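Local coordinates for ABC transporter periplasmic peptide-binding protein (Pseudoalteromonas, PDB 4QFK) that probably binds dipeptides or other short peptides in the periplasm and delivers them to a membrane ABC transporter for uptake, at residues A[77-82]-A[91-96]; A[113-118]-A[161-166]; A[320-325]-A[390-395]. One frame throughout, in Å; residues are numbered along the deposited sequence.

Contact 1: A[77-82]-A[91-96]; sequences ELATDW and VTFTLR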
ATOM      1  N   GLU A  77      19.767   3.702   3.483  1.00 21.31           N
ATOM      2  CA  GLU A  77      19.906   3.649   2.038  1.00 24.97           C
ATOM      3  C   GLU A  77      20.747   4.805   1.523  1.00 22.30           C
ATOM      4  O   GLU A  77      21.963   4.704   1.471  1.00 26.07           O
ATOM      5  CB  GLU A  77      18.546   3.658   1.331  1.00 22.18           C
ATOM      6  CG  GLU A  77      17.592   2.548   1.743  1.00 19.96           C
ATOM      7  CD  GLU A  77      18.137   1.151   1.498  1.00 26.38           C
ATOM      8  OE1 GLU A  77      19.037   0.986   0.658  1.00 26.01           O
ATOM      9  OE2 GLU A  77      17.663   0.212   2.156  1.00 23.31           O
ATOM     10  N   LEU A  78      20.106   5.911   1.170  1.00 19.99           N
ATOM     11  CA  LEU A  78      20.831   7.096   0.737  1.00 18.52           C
ATOM     12  C   LEU A  78      21.219   7.904   1.978  1.00 21.25           C
ATOM     13  O   LEU A  78      22.148   8.696   1.939  1.00 16.47           O
ATOM     14  CB  LEU A  78      20.013   7.952  -0.229  1.00 17.69           C
ATOM     15  CG  LEU A  78      20.031   7.567  -1.709  1.00 17.59           C
ATOM     16  CD1 LEU A  78      19.358   8.633  -2.549  1.00 14.45           C
ATOM     17  CD2 LEU A  78      21.435   7.291  -2.218  1.00 14.89           C
ATOM     18  N   ALA A  79      20.488   7.697   3.069  1.00 19.18           N
ATOM     19  CA  ALA A  79      20.841   8.259   4.373  1.00 25.71           C
ATOM     20  C   ALA A  79      21.600   7.213   5.173  1.00 25.05           C
ATOM     21  O   ALA A  79      21.187   6.054   5.244  1.00 24.53           O
ATOM     22  CB  ALA A  79      19.618   8.706   5.133  1.00 19.52           C
ATOM     23  N   THR A  80      22.724   7.608   5.754  1.00 22.02           N
ATOM     24  CA  THR A  80      23.503   6.672   6.548  1.00 26.15           C
ATOM     25  C   THR A  80      23.053   6.762   7.995  1.00 24.02           C
ATOM     26  O   THR A  80      23.172   5.811   8.757  1.00 28.54           O
ATOM     27  CB  THR A  80      25.000   6.963   6.437  1.00 26.21           C
ATOM     28  OG1 THR A  80      25.229   8.348   6.713  1.00 25.09           O
ATOM     29  CG2 THR A  80      25.468   6.676   5.030  1.00 25.02           C
ATOM     30  N   ASP A  81      22.494   7.911   8.352  1.00 27.11           N
ATOM     31  CA  ASP A  81      22.106   8.172   9.724  1.00 29.65           C
ATOM     32  C   ASP A  81      20.871   9.053   9.793  1.00 27.44           C
ATOM     33  O   ASP A  81      20.698   9.958   8.979  1.00 27.51           O
ATOM     34  CB  ASP A  81      23.259   8.864  10.435  1.00 29.00           C
ATOM     35  CG  ASP A  81      23.592   8.211  11.736  1.00 46.46           C
ATOM     36  OD1 ASP A  81      23.476   6.969  11.807  1.00 44.61           O
ATOM     37  OD2 ASP A  81      23.967   8.939  12.686  1.00 58.45           O
ATOM     38  N   TRP A  82      20.010   8.796  10.763  1.00 22.82           N
ATOM     39  CA  TRP A  82      18.866   9.675  10.990  1.00 26.98           C
ATOM     40  C   TRP A  82      18.616   9.829  12.493  1.00 34.17           C
ATOM     41  O   TRP A  82      18.694   8.866  13.262  1.00 37.13           O
ATOM     42  CB  TRP A  82      17.613   9.166  10.277  1.00 23.08           C
ATOM     43  CG  TRP A  82      17.276   7.790  10.675  1.00 24.08           C
ATOM     44  CD1 TRP A  82      16.364   7.405  11.608  1.00 25.18           C
ATOM     45  CD2 TRP A  82      17.886   6.594  10.186  1.00 22.66           C
ATOM     46  NE1 TRP A  82      16.361   6.035  11.727  1.00 28.47           N
ATOM     47  CE2 TRP A  82      17.286   5.514  10.863  1.00 21.16           C
ATOM     48  CE3 TRP A  82      18.885   6.332   9.244  1.00 23.19           C
ATOM     49  CZ2 TRP A  82      17.641   4.194  10.619  1.00 21.64           C
ATOM     50  CZ3 TRP A  82      19.243   5.015   9.006  1.00 25.35           C
ATOM     51  CH2 TRP A  82      18.624   3.963   9.694  1.00 25.37           C
ATOM     52  N   VAL A  91      13.957  16.084  12.233  1.00 26.95           N
ATOM     53  CA  VAL A  91      14.558  14.824  11.822  1.00 24.72           C
ATOM     54  C   VAL A  91      15.763  15.121  10.933  1.00 26.81           C
ATOM     55  O   VAL A  91      15.633  15.730   9.871  1.00 25.44           O
ATOM     56  CB  VAL A  91      13.543  13.928  11.071  1.00 26.79           C
ATOM     57  CG1 VAL A  91      14.121  12.536  10.822  1.00 24.05           C
ATOM     58  CG2 VAL A  91      12.242  13.826  11.859  1.00 26.75           C
ATOM     59  N   THR A  92      16.937  14.691  11.373  1.00 21.21           N
ATOM     60  CA  THR A  92      18.166  15.025  10.684  1.00 24.07           C
ATOM     61  C   THR A  92      18.779  13.798  10.022  1.00 27.07           C
ATOM     62  O   THR A  92      19.156  12.842  10.704  1.00 26.76           O
ATOM     63  CB  THR A  92      19.199  15.624  11.649  1.00 24.60           C
ATOM     64  OG1 THR A  92      18.744  16.903  12.119  1.00 26.57           O
ATOM     65  CG2 THR A  92      20.541  15.788  10.949  1.00 21.21           C
ATOM     66  N   PHE A  93      18.882  13.835   8.696  1.00 20.73           N
ATOM     67  CA  PHE A  93      19.483  12.740   7.935  1.00 19.85           C
ATOM     68  C   PHE A  93      20.928  13.084   7.559  1.00 23.33           C
ATOM     69  O   PHE A  93      21.204  14.143   6.994  1.00 20.16           O
ATOM     70  CB  PHE A  93      18.671  12.443   6.660  1.00 16.58           C
ATOM     71  CG  PHE A  93      17.229  12.032   6.913  1.00 17.56           C
ATOM     72  CD1 PHE A  93      16.229  12.985   7.047  1.00 22.61           C
ATOM     73  CD2 PHE A  93      16.880  10.706   7.010  1.00 14.11           C
ATOM     74  CE1 PHE A  93      14.917  12.620   7.274  1.00 17.76           C
ATOM     75  CE2 PHE A  93      15.573  10.332   7.234  1.00 15.78           C
ATOM     76  CZ  PHE A  93      14.589  11.294   7.368  1.00 23.18           C
ATOM     77  N   THR A  94      21.854  12.196   7.892  1.00 21.91           N
ATOM     78  CA  THR A  94      23.205  12.309   7.388  1.00 20.43           C
ATOM     79  C   THR A  94      23.201  11.535   6.086  1.00 22.95           C
ATOM     80  O   THR A  94      22.542  10.500   5.989  1.00 23.30           O
ATOM     81  CB  THR A  94      24.205  11.700   8.369  1.00 20.98           C
ATOM     82  OG1 THR A  94      24.100  12.380   9.623  1.00 32.90           O
ATOM     83  CG2 THR A  94      25.628  11.845   7.851  1.00 19.10           C
ATOM     84  N   LEU A  95      23.924  12.020   5.082  1.00 20.70           N
ATOM     85  CA  LEU A  95      23.798  11.459   3.737  1.00 19.47           C
ATOM     86  C   LEU A  95      25.054  10.754   3.198  1.00 20.72           C
ATOM     87  O   LEU A  95      26.162  11.281   3.274  1.00 21.86           O
ATOM     88  CB  LEU A  95      23.317  12.538   2.747  1.00 17.49           C
ATOM     89  CG  LEU A  95      22.000  13.248   3.075  1.00 16.59           C
ATOM     90  CD1 LEU A  95      21.761  14.449   2.178  1.00 16.86           C
ATOM     91  CD2 LEU A  95      20.820  12.283   2.995  1.00 23.04           C
ATOM     92  N   ARG A  96      24.849   9.573   2.616  1.00 20.80           N
ATOM     93  CA  ARG A  96      25.906   8.822   1.950  1.00 19.89           C
ATOM     94  C   ARG A  96      26.763   9.724   1.058  1.00 20.08           C
ATOM     95  O   ARG A  96      26.237  10.526   0.295  1.00 19.68           O
ATOM     96  CB  ARG A  96      25.302   7.696   1.095  1.00 19.24           C
ATOM     97  CG  ARG A  96      25.513   6.304   1.647  1.00 24.58           C
ATOM     98  CD  ARG A  96      25.449   5.225   0.588  1.00 15.63           C
ATOM     99  NE  ARG A  96      26.769   4.648   0.359  1.00 21.98           N
ATOM    100  CZ  ARG A  96      27.215   3.557   0.981  1.00 25.94           C
ATOM    101  NH1 ARG A  96      28.432   3.086   0.730  1.00 19.42           N
ATOM    102  NH2 ARG A  96      26.429   2.926   1.847  1.00 20.36           N
TER
HETATM  103  O   HOH W   1      23.961   3.050   3.044  1.00 29.10           O
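Ala79, Trp82 and Phe93 meet on the more deeply buried face of this strand pair. Phe93 CD2 meets Ala79 CB at 3.9 Å and Trp82 CB at 3.7 Å, both oblique to the ring. A methyl suits position 79, where the ring lies close beside it. Trp82 CG sits between its backbone N and carbonyl carbon (chi1 56°), so that the indole packs on Phe74 and Ser76 instead of on Phe93. Leu175 and Phe174 of helix 174-177 also cover this apolar face.

The opposite face is partly exposed and suits small polar residues: here Asp81 CB packs on Thr94 CB at 3.6 Å. At the bulge end, also partly exposed, Thr80 CG2 meets Arg96 CG at 3.4 Å, the two side chains crossing nearly at right angles. The long Arg96 chain runs on to a water that donates to Glu77 O and accepts from Arg96 NH2 at 2.7 Å, in the plane of the guanidinium.

Backbone bonds join the two strands: Arg96 N to Leu78 O, Thr80 N to Thr94 O at 2.9 Å, and Thr94 N to Asp81 O at 2.7 Å. Because Thr80 and Asp81 both face Thr94, the register slips by one residue, a classic beta bulge in the antiparallel hairpin of strands 79-84 and 90-95.

Contact 2: A[113-118]-A[161-166]; sequences FNADDV and HQVRFE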
ATOM      1  N   PHE A 113      25.436  13.352  -5.579  1.00 18.41           N
ATOM      2  CA  PHE A 113      24.254  13.552  -4.752  1.00 15.09           C
ATOM      3  C   PHE A 113      24.586  14.184  -3.408  1.00 22.62           C
ATOM      4  O   PHE A 113      25.504  13.738  -2.728  1.00 23.55           O
ATOM      5  CB  PHE A 113      23.586  12.222  -4.490  1.00 17.92           C
ATOM      6  CG  PHE A 113      22.734  12.203  -3.253  1.00 18.49           C
ATOM      7  CD1 PHE A 113      21.519  12.854  -3.227  1.00 13.67           C
ATOM      8  CD2 PHE A 113      23.144  11.503  -2.129  1.00 18.77           C
ATOM      9  CE1 PHE A 113      20.722  12.804  -2.117  1.00 16.67           C
ATOM     10  CE2 PHE A 113      22.353  11.446  -1.010  1.00 15.11           C
ATOM     11  CZ  PHE A 113      21.137  12.104  -1.004  1.00 18.09           C
ATOM     12  N   ASN A 114      23.811  15.204  -3.035  1.00 21.30           N
ATOM     13  CA  ASN A 114      24.002  15.949  -1.803  1.00 21.27           C
ATOM     14  C   ASN A 114      22.668  16.485  -1.249  1.00 23.22           C
ATOM     15  O   ASN A 114      21.587  16.226  -1.806  1.00 18.93           O
ATOM     16  CB  ASN A 114      25.043  17.086  -1.976  1.00 20.92           C
ATOM     17  CG  ASN A 114      24.536  18.240  -2.845  1.00 22.12           C
ATOM     18  OD1 ASN A 114      23.333  18.441  -3.004  1.00 20.07           O
ATOM     19  ND2 ASN A 114      25.462  19.010  -3.396  1.00 25.35           N
ATOM     20  N   ALA A 115      22.754  17.228  -0.149  1.00 17.22           N
ATOM     21  CA  ALA A 115      21.564  17.683   0.551  1.00 22.26           C
ATOM     22  C   ALA A 115      20.604  18.529  -0.313  1.00 23.11           C
ATOM     23  O   ALA A 115      19.376  18.469  -0.125  1.00 19.82           O
ATOM     24  CB  ALA A 115      21.953  18.417   1.832  1.00 22.33           C
ATOM     25  N   ASP A 116      21.156  19.304  -1.252  1.00 19.11           N
ATOM     26  CA  ASP A 116      20.331  20.137  -2.126  1.00 21.57           C
ATOM     27  C   ASP A 116      19.323  19.270  -2.857  1.00 19.22           C
ATOM     28  O   ASP A 116      18.203  19.699  -3.128  1.00 20.77           O
ATOM     29  CB  ASP A 116      21.180  20.873  -3.161  1.00 22.88           C
ATOM     30  CG  ASP A 116      22.135  21.864  -2.539  1.00 27.96           C
ATOM     31  OD1 ASP A 116      21.743  22.541  -1.562  1.00 31.65           O
ATOM     32  OD2 ASP A 116      23.285  21.958  -3.029  1.00 28.72           O
ATOM     33  N   ASP A 117      19.723  18.045  -3.174  1.00 18.83           N
ATOM     34  CA  ASP A 117      18.841  17.134  -3.892  1.00 19.80           C
ATOM     35  C   ASP A 117      17.678  16.686  -3.017  1.00 21.14           C
ATOM     36  O   ASP A 117      16.555  16.538  -3.505  1.00 19.51           O
ATOM     37  CB  ASP A 117      19.603  15.906  -4.373  1.00 15.61           C
ATOM     38  CG  ASP A 117      20.742  16.254  -5.290  1.00 17.93           C
ATOM     39  OD1 ASP A 117      20.514  17.035  -6.238  1.00 19.77           O
ATOM     40  OD2 ASP A 117      21.869  15.748  -5.065  1.00 18.55           O
ATOM     41  N   VAL A 118      17.942  16.441  -1.732  1.00 15.72           N
ATOM     42  CA  VAL A 118      16.876  15.974  -0.852  1.00 16.81           C
ATOM     43  C   VAL A 118      15.908  17.124  -0.634  1.00 20.06           C
ATOM     44  O   VAL A 118      14.693  16.941  -0.562  1.00 20.02           O
ATOM     45  CB  VAL A 118      17.414  15.494   0.496  1.00 17.19           C
ATOM     46  CG1 VAL A 118      16.256  15.071   1.413  1.00 16.48           C
ATOM     47  CG2 VAL A 118      18.415  14.371   0.290  1.00 13.56           C
ATOM     48  N   HIS A 161      26.054  17.135   3.277  1.00 23.63           N
ATOM     49  CA  HIS A 161      25.663  15.750   3.424  1.00 23.28           C
ATOM     50  C   HIS A 161      24.912  15.571   4.736  1.00 21.77           C
ATOM     51  O   HIS A 161      24.999  14.552   5.408  1.00 23.58           O
ATOM     52  CB  HIS A 161      26.894  14.854   3.307  1.00 22.58           C
ATOM     53  CG  HIS A 161      27.542  14.913   1.955  1.00 32.81           C
ATOM     54  ND1 HIS A 161      26.974  14.351   0.828  1.00 27.61           N
ATOM     55  CD2 HIS A 161      28.691  15.495   1.541  1.00 34.12           C
ATOM     56  CE1 HIS A 161      27.752  14.572  -0.216  1.00 25.97           C
ATOM     57  NE2 HIS A 161      28.801  15.262   0.188  1.00 33.72           N
ATOM     58  N   GLN A 162      24.154  16.589   5.093  1.00 21.87           N
ATOM     59  CA  GLN A 162      23.285  16.473   6.246  1.00 24.95           C
ATOM     60  C   GLN A 162      22.120  17.439   6.078  1.00 20.73           C
ATOM     61  O   GLN A 162      22.302  18.574   5.640  1.00 22.81           O
ATOM     62  CB  GLN A 162      24.066  16.708   7.549  1.00 23.60           C
ATOM     63  CG  GLN A 162      23.240  16.502   8.818  1.00 27.57           C
ATOM     64  CD  GLN A 162      24.024  16.786  10.103  1.00 27.89           C
ATOM     65  OE1 GLN A 162      23.643  17.647  10.888  1.00 31.62           O
ATOM     66  NE2 GLN A 162      25.110  16.049  10.319  1.00 25.50           N
ATOM     67  N   VAL A 163      20.925  16.978   6.419  1.00 20.21           N
ATOM     68  CA  VAL A 163      19.713  17.710   6.090  1.00 22.27           C
ATOM     69  C   VAL A 163      18.737  17.550   7.248  1.00 24.21           C
ATOM     70  O   VAL A 163      18.664  16.475   7.856  1.00 27.10           O
ATOM     71  CB  VAL A 163      19.111  17.153   4.757  1.00 23.58           C
ATOM     72  CG1 VAL A 163      17.893  16.292   5.014  1.00 21.82           C
ATOM     73  CG2 VAL A 163      18.789  18.263   3.793  1.00 21.89           C
ATOM     74  N   ARG A 164      18.013  18.610   7.590  1.00 21.44           N
ATOM     75  CA  ARG A 164      17.069  18.523   8.697  1.00 23.48           C
ATOM     76  C   ARG A 164      15.667  18.879   8.264  1.00 24.65           C
ATOM     77  O   ARG A 164      15.431  19.976   7.768  1.00 27.88           O
ATOM     78  CB  ARG A 164      17.494  19.428   9.854  1.00 26.84           C
ATOM     79  CG  ARG A 164      16.506  19.461  11.014  1.00 27.91           C
ATOM     80  CD  ARG A 164      17.042  20.273  12.223  1.00 28.90           C
ATOM     81  NE  ARG A 164      17.386  21.654  11.891  1.00 26.38           N
ATOM     82  CZ  ARG A 164      18.637  22.093  11.759  1.00 28.09           C
ATOM     83  NH1 ARG A 164      19.653  21.255  11.935  1.00 24.13           N
ATOM     84  NH2 ARG A 164      18.873  23.366  11.450  1.00 22.84           N
ATOM     85  N   PHE A 165      14.743  17.939   8.448  1.00 21.20           N
ATOM     86  CA  PHE A 165      13.327  18.176   8.203  1.00 21.35           C
ATOM     87  C   PHE A 165      12.721  18.767   9.466  1.00 23.79           C
ATOM     88  O   PHE A 165      12.824  18.176  10.548  1.00 24.93           O
ATOM     89  CB  PHE A 165      12.590  16.867   7.888  1.00 22.63           C
ATOM     90  CG  PHE A 165      12.823  16.332   6.492  1.00 19.89           C
ATOM     91  CD1 PHE A 165      14.084  15.925   6.085  1.00 21.11           C
ATOM     92  CD2 PHE A 165      11.754  16.198   5.600  1.00 21.11           C
ATOM     93  CE1 PHE A 165      14.290  15.423   4.793  1.00 23.82           C
ATOM     94  CE2 PHE A 165      11.938  15.701   4.317  1.00 18.64           C
ATOM     95  CZ  PHE A 165      13.216  15.308   3.911  1.00 22.89           C
ATOM     96  N   GLU A 166      12.095  19.931   9.329  1.00 20.78           N
ATOM     97  CA  GLU A 166      11.325  20.516  10.409  1.00 24.85           C
ATOM     98  C   GLU A 166       9.841  20.262  10.152  1.00 26.04           C
ATOM     99  O   GLU A 166       9.324  20.546   9.066  1.00 27.75           O
ATOM    100  CB  GLU A 166      11.624  22.014  10.542  1.00 28.44           C
ATOM    101  CG  GLU A 166      13.129  22.358  10.550  1.00 30.60           C
ATOM    102  CD  GLU A 166      13.689  22.767  11.918  1.00 39.72           C
ATOM    103  OE1 GLU A 166      13.743  21.921  12.839  1.00 34.67           O
ATOM    104  OE2 GLU A 166      14.112  23.935  12.062  1.00 40.74           O
TER
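Ala115 and Val118, one helical turn apart, bring the start of helix 115-126 against Val163 and Phe165 of strand 162-167, and the contact between them is apolar. The Ala115 methyl touches Val163 CG2 at 3.7 Å and also lies over Gln162 O; a side chain this short lets the first turn of the helix come close to the strand. Val118 CG1, anti to its own backbone N (chi1 178°), reaches the edge of the Phe165 ring, 3.9 Å from CE1, and the two side chains cross at about a right angle. The same methyl lies 4.1 Å from Val163 CG1. Branched valines on both elements thus fill the interface from two sides, while the flat ring of Phe165 closes its far end.

Polar approaches are few, and no hydrogen bond links the two segments. Phe113 O lies near the plane of the His161 imidazole, at its edge, 3.5 Å from CE1. The neighbouring ND1 is buried without a hydrogen-bonding partner.

The remaining polar interactions organise the helix end itself. Asn114 is the N-cap and forms a capping box with Asp117: Asn114 N donates to Asp117 OD2 at 2.9 Å on a nearly straight path (167°), and Asp116 N gives a weak bond to Asn114 OD1. Both residues suit the place, since their short side chains carry acceptors for amides left without helical partners. Arg111 forms a salt bridge with Asp117 OD2 as well.

Strand 162-167 runs between strands 90-95 and 152-159 in a four-stranded antiparallel sheet, and helix 115-126 packs on the face bearing Val163 and Phe165. On that face Val118 also touches Leu95, and Phe165 meets the rings of Phe93 and Phe174.

Contact 3: A[320-325]-A[390-395]; sequences EKIMQA and RKMAEL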
ATOM      1  N   GLU A 320     -17.448 -18.553   3.498  1.00 22.74           N
ATOM      2  CA  GLU A 320     -16.991 -19.543   2.525  1.00 27.77           C
ATOM      3  C   GLU A 320     -17.544 -19.233   1.144  1.00 25.25           C
ATOM      4  O   GLU A 320     -16.809 -19.184   0.160  1.00 22.73           O
ATOM      5  CB  GLU A 320     -17.407 -20.964   2.923  1.00 33.00           C
ATOM      6  CG  GLU A 320     -16.469 -21.639   3.908  1.00 41.12           C
ATOM      7  CD  GLU A 320     -15.005 -21.406   3.572  1.00 48.96           C
ATOM      8  OE1 GLU A 320     -14.524 -21.966   2.555  1.00 46.74           O
ATOM      9  OE2 GLU A 320     -14.347 -20.644   4.324  1.00 41.30           O
ATOM     10  N   LYS A 321     -18.851 -19.036   1.079  1.00 23.59           N
ATOM     11  CA  LYS A 321     -19.479 -18.665  -0.169  1.00 25.91           C
ATOM     12  C   LYS A 321     -18.774 -17.450  -0.775  1.00 21.69           C
ATOM     13  O   LYS A 321     -18.594 -17.367  -1.983  1.00 24.95           O
ATOM     14  CB  LYS A 321     -20.970 -18.393   0.043  1.00 28.08           C
ATOM     15  CG  LYS A 321     -21.716 -17.924  -1.209  1.00 27.51           C
ATOM     16  CD  LYS A 321     -21.276 -18.693  -2.458  1.00 35.32           C
ATOM     17  CE  LYS A 321     -21.643 -20.173  -2.394  1.00 46.58           C
ATOM     18  NZ  LYS A 321     -21.636 -20.775  -3.768  1.00 52.21           N
ATOM     19  N   ILE A 322     -18.363 -16.510   0.054  1.00 19.21           N
ATOM     20  CA  ILE A 322     -17.805 -15.289  -0.497  1.00 20.30           C
ATOM     21  C   ILE A 322     -16.352 -15.443  -0.946  1.00 20.88           C
ATOM     22  O   ILE A 322     -15.915 -14.752  -1.861  1.00 20.98           O
ATOM     23  CB  ILE A 322     -18.054 -14.055   0.415  1.00 17.60           C
ATOM     24  CG1 ILE A 322     -16.970 -12.992   0.242  1.00 15.45           C
ATOM     25  CG2 ILE A 322     -18.164 -14.461   1.835  1.00 31.37           C
ATOM     26  CD1 ILE A 322     -15.719 -13.303   0.889  1.00 21.42           C
ATOM     27  N   MET A 323     -15.609 -16.354  -0.318  1.00 22.31           N
ATOM     28  CA  MET A 323     -14.256 -16.657  -0.774  1.00 20.44           C
ATOM     29  C   MET A 323     -14.348 -17.225  -2.174  1.00 21.01           C
ATOM     30  O   MET A 323     -13.571 -16.846  -3.054  1.00 22.55           O
ATOM     31  CB  MET A 323     -13.553 -17.649   0.160  1.00 16.46           C
ATOM     32  CG  MET A 323     -13.440 -17.173   1.606  1.00 24.86           C
ATOM     33  SD  MET A 323     -12.675 -15.545   1.715  1.00 18.06           S
ATOM     34  CE  MET A 323     -11.058 -15.859   0.976  1.00 14.20           C
ATOM     35  N   GLN A 324     -15.317 -18.116  -2.382  1.00 16.26           N
ATOM     36  CA  GLN A 324     -15.467 -18.787  -3.680  1.00 25.56           C
ATOM     37  C   GLN A 324     -16.071 -17.923  -4.776  1.00 18.66           C
ATOM     38  O   GLN A 324     -15.619 -17.973  -5.909  1.00 21.26           O
ATOM     39  CB  GLN A 324     -16.288 -20.069  -3.550  1.00 29.87           C
ATOM     40  CG  GLN A 324     -15.620 -21.147  -2.720  1.00 29.05           C
ATOM     41  CD  GLN A 324     -16.603 -22.212  -2.297  1.00 44.77           C
ATOM     42  OE1 GLN A 324     -16.251 -23.390  -2.168  1.00 53.15           O
ATOM     43  NE2 GLN A 324     -17.853 -21.805  -2.079  1.00 39.80           N
ATOM     44  N   ALA A 325     -17.079 -17.129  -4.437  1.00 18.77           N
ATOM     45  CA  ALA A 325     -17.831 -16.380  -5.440  1.00 19.80           C
ATOM     46  C   ALA A 325     -17.453 -14.903  -5.532  1.00 21.59           C
ATOM     47  O   ALA A 325     -18.012 -14.169  -6.347  1.00 21.16           O
ATOM     48  CB  ALA A 325     -19.330 -16.518  -5.179  1.00 25.41           C
ATOM     49  N   ARG A 390     -19.959  -5.105  -4.729  1.00 19.21           N
ATOM     50  CA  ARG A 390     -21.342  -5.273  -5.172  1.00 21.39           C
ATOM     51  C   ARG A 390     -21.732  -6.746  -5.076  1.00 20.23           C
ATOM     52  O   ARG A 390     -22.748  -7.094  -4.465  1.00 17.61           O
ATOM     53  CB  ARG A 390     -21.524  -4.756  -6.607  1.00 21.72           C
ATOM     54  CG  ARG A 390     -22.969  -4.802  -7.116  1.00 34.26           C
ATOM     55  CD  ARG A 390     -23.900  -4.132  -6.113  1.00 32.00           C
ATOM     56  NE  ARG A 390     -25.239  -3.842  -6.636  1.00 48.06           N
ATOM     57  CZ  ARG A 390     -25.706  -2.615  -6.890  1.00 45.73           C
ATOM     58  NH1 ARG A 390     -24.943  -1.542  -6.685  1.00 36.53           N
ATOM     59  NH2 ARG A 390     -26.947  -2.458  -7.340  1.00 43.15           N
ATOM     60  N   LYS A 391     -20.910  -7.617  -5.657  1.00 15.11           N
ATOM     61  CA  LYS A 391     -21.238  -9.033  -5.653  1.00 18.41           C
ATOM     62  C   LYS A 391     -21.285  -9.542  -4.216  1.00 18.48           C
ATOM     63  O   LYS A 391     -22.143 -10.338  -3.861  1.00 19.73           O
ATOM     64  CB  LYS A 391     -20.236  -9.845  -6.470  1.00 19.36           C
ATOM     65  CG  LYS A 391     -20.395 -11.346  -6.326  1.00 15.19           C
ATOM     66  CD  LYS A 391     -21.648 -11.828  -7.024  1.00 23.48           C
ATOM     67  CE  LYS A 391     -21.513 -13.292  -7.433  1.00 24.64           C
ATOM     68  NZ  LYS A 391     -20.208 -13.538  -8.127  1.00 20.67           N
ATOM     69  N   MET A 392     -20.353  -9.069  -3.394  1.00 18.06           N
ATOM     70  CA  MET A 392     -20.306  -9.456  -1.983  1.00 21.39           C
ATOM     71  C   MET A 392     -21.566  -8.962  -1.278  1.00 15.62           C
ATOM     72  O   MET A 392     -22.130  -9.651  -0.431  1.00 14.55           O
ATOM     73  CB  MET A 392     -19.038  -8.909  -1.307  1.00 14.61           C
ATOM     74  CG  MET A 392     -18.781  -9.453   0.094  1.00 17.93           C
ATOM     75  SD  MET A 392     -17.337  -8.715   0.915  1.00 15.18           S
ATOM     76  CE  MET A 392     -16.013  -9.301  -0.142  1.00 17.45           C
ATOM     77  N   ALA A 393     -22.008  -7.772  -1.660  1.00 14.39           N
ATOM     78  CA  ALA A 393     -23.208  -7.187  -1.086  1.00 13.84           C
ATOM     79  C   ALA A 393     -24.396  -8.068  -1.416  1.00 17.30           C
ATOM     80  O   ALA A 393     -25.257  -8.285  -0.579  1.00 19.86           O
ATOM     81  CB  ALA A 393     -23.418  -5.764  -1.597  1.00 12.56           C
ATOM     82  N   GLU A 394     -24.419  -8.615  -2.626  1.00 15.39           N
ATOM     83  CA  GLU A 394     -25.528  -9.465  -3.042  1.00 19.57           C
ATOM     84  C   GLU A 394     -25.577 -10.748  -2.214  1.00 17.45           C
ATOM     85  O   GLU A 394     -26.620 -11.117  -1.705  1.00 15.44           O
ATOM     86  CB  GLU A 394     -25.475  -9.737  -4.566  1.00 17.15           C
ATOM     87  CG  GLU A 394     -25.354  -8.421  -5.362  1.00 24.74           C
ATOM     88  CD  GLU A 394     -25.385  -8.577  -6.878  1.00 28.37           C
ATOM     89  OE1 GLU A 394     -25.018  -9.659  -7.399  1.00 22.70           O
ATOM     90  OE2 GLU A 394     -25.788  -7.596  -7.545  1.00 28.40           O
ATOM     91  N   LEU A 395     -24.439 -11.415  -2.067  1.00 19.13           N
ATOM     92  CA  LEU A 395     -24.400 -12.655  -1.306  1.00 20.23           C
ATOM     93  C   LEU A 395     -24.831 -12.365   0.128  1.00 20.55           C
ATOM     94  O   LEU A 395     -25.622 -13.107   0.728  1.00 22.50           O
ATOM     95  CB  LEU A 395     -22.988 -13.249  -1.317  1.00 21.35           C
ATOM     96  CG  LEU A 395     -22.327 -13.436  -2.680  1.00 20.37           C
ATOM     97  CD1 LEU A 395     -20.877 -13.849  -2.510  1.00 18.17           C
ATOM     98  CD2 LEU A 395     -23.089 -14.468  -3.489  1.00 21.01           C
TER
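Lys391 leaves its helix with CG anti to the backbone N, and bends at chi2 and chi4 then bring its ammonium to the carbonyl of Ala325. Met392 starts out in the same way, but its thioether chain turns at chi3 (-65°), which directs CE at Ile322. The two helices, 319-327 and 389-401, pack in a roughly antiparallel pair, their short segments 10.3 Å apart at the axes and inclined at 148°.

The apolar part of the interface is carried by Ile322, Ala325, Met392 and Leu395. Met392 CE meets Ile322 CG1 at 3.8 Å, the flexible methionine crossing the stiffer branched residue at a slant. Leu395 CD1 reaches the opposing helix at Ile322 CA, 3.9 Å away, and also touches Ala325 CB at 4.1 Å. The small alanine leaves room for this methyl, while Leu395 is long enough to cross the gap between the helices. Val326 and Tyr327 continue the packing against Met392, and Leu430 of strand 428-434 touches Met392 as well.

A lysine suits the margin of this interface because its aliphatic chain can span from one helix to the next before ending in a charge. With an alanine in place of this lysine, the Ala325 carbonyl would probably lose its donor and the segments their one mutual hydrogen bond. That carbonyl lies where helix 319-327 widens into a pi-type turn, and Lys391 NZ meets Ala325 O at 2.9 Å, in the carbonyl plane, with a C=O...N angle of 152°.

Contacts 1 and 2 are neighbours, their centres about 8 Å apart, and share one antiparallel sheet in which strands 90-95 and 162-167 lie side by side. Probable backbone hydrogen bonds join them, Leu95 N to His161 O and Val91 O to Phe165 N, each 2.8 Å, and along the chain helix 115-126 is the next helix or strand after strand 90-95. Contact 3 belongs to the opposite side of the molecule, its centre about 48 Å from that of contact 1 and about 50 Å from that of contact 2. In periplasmic binding proteins of this family the peptide is held in a cleft between lobes; none of the three contacts includes a bound ligand.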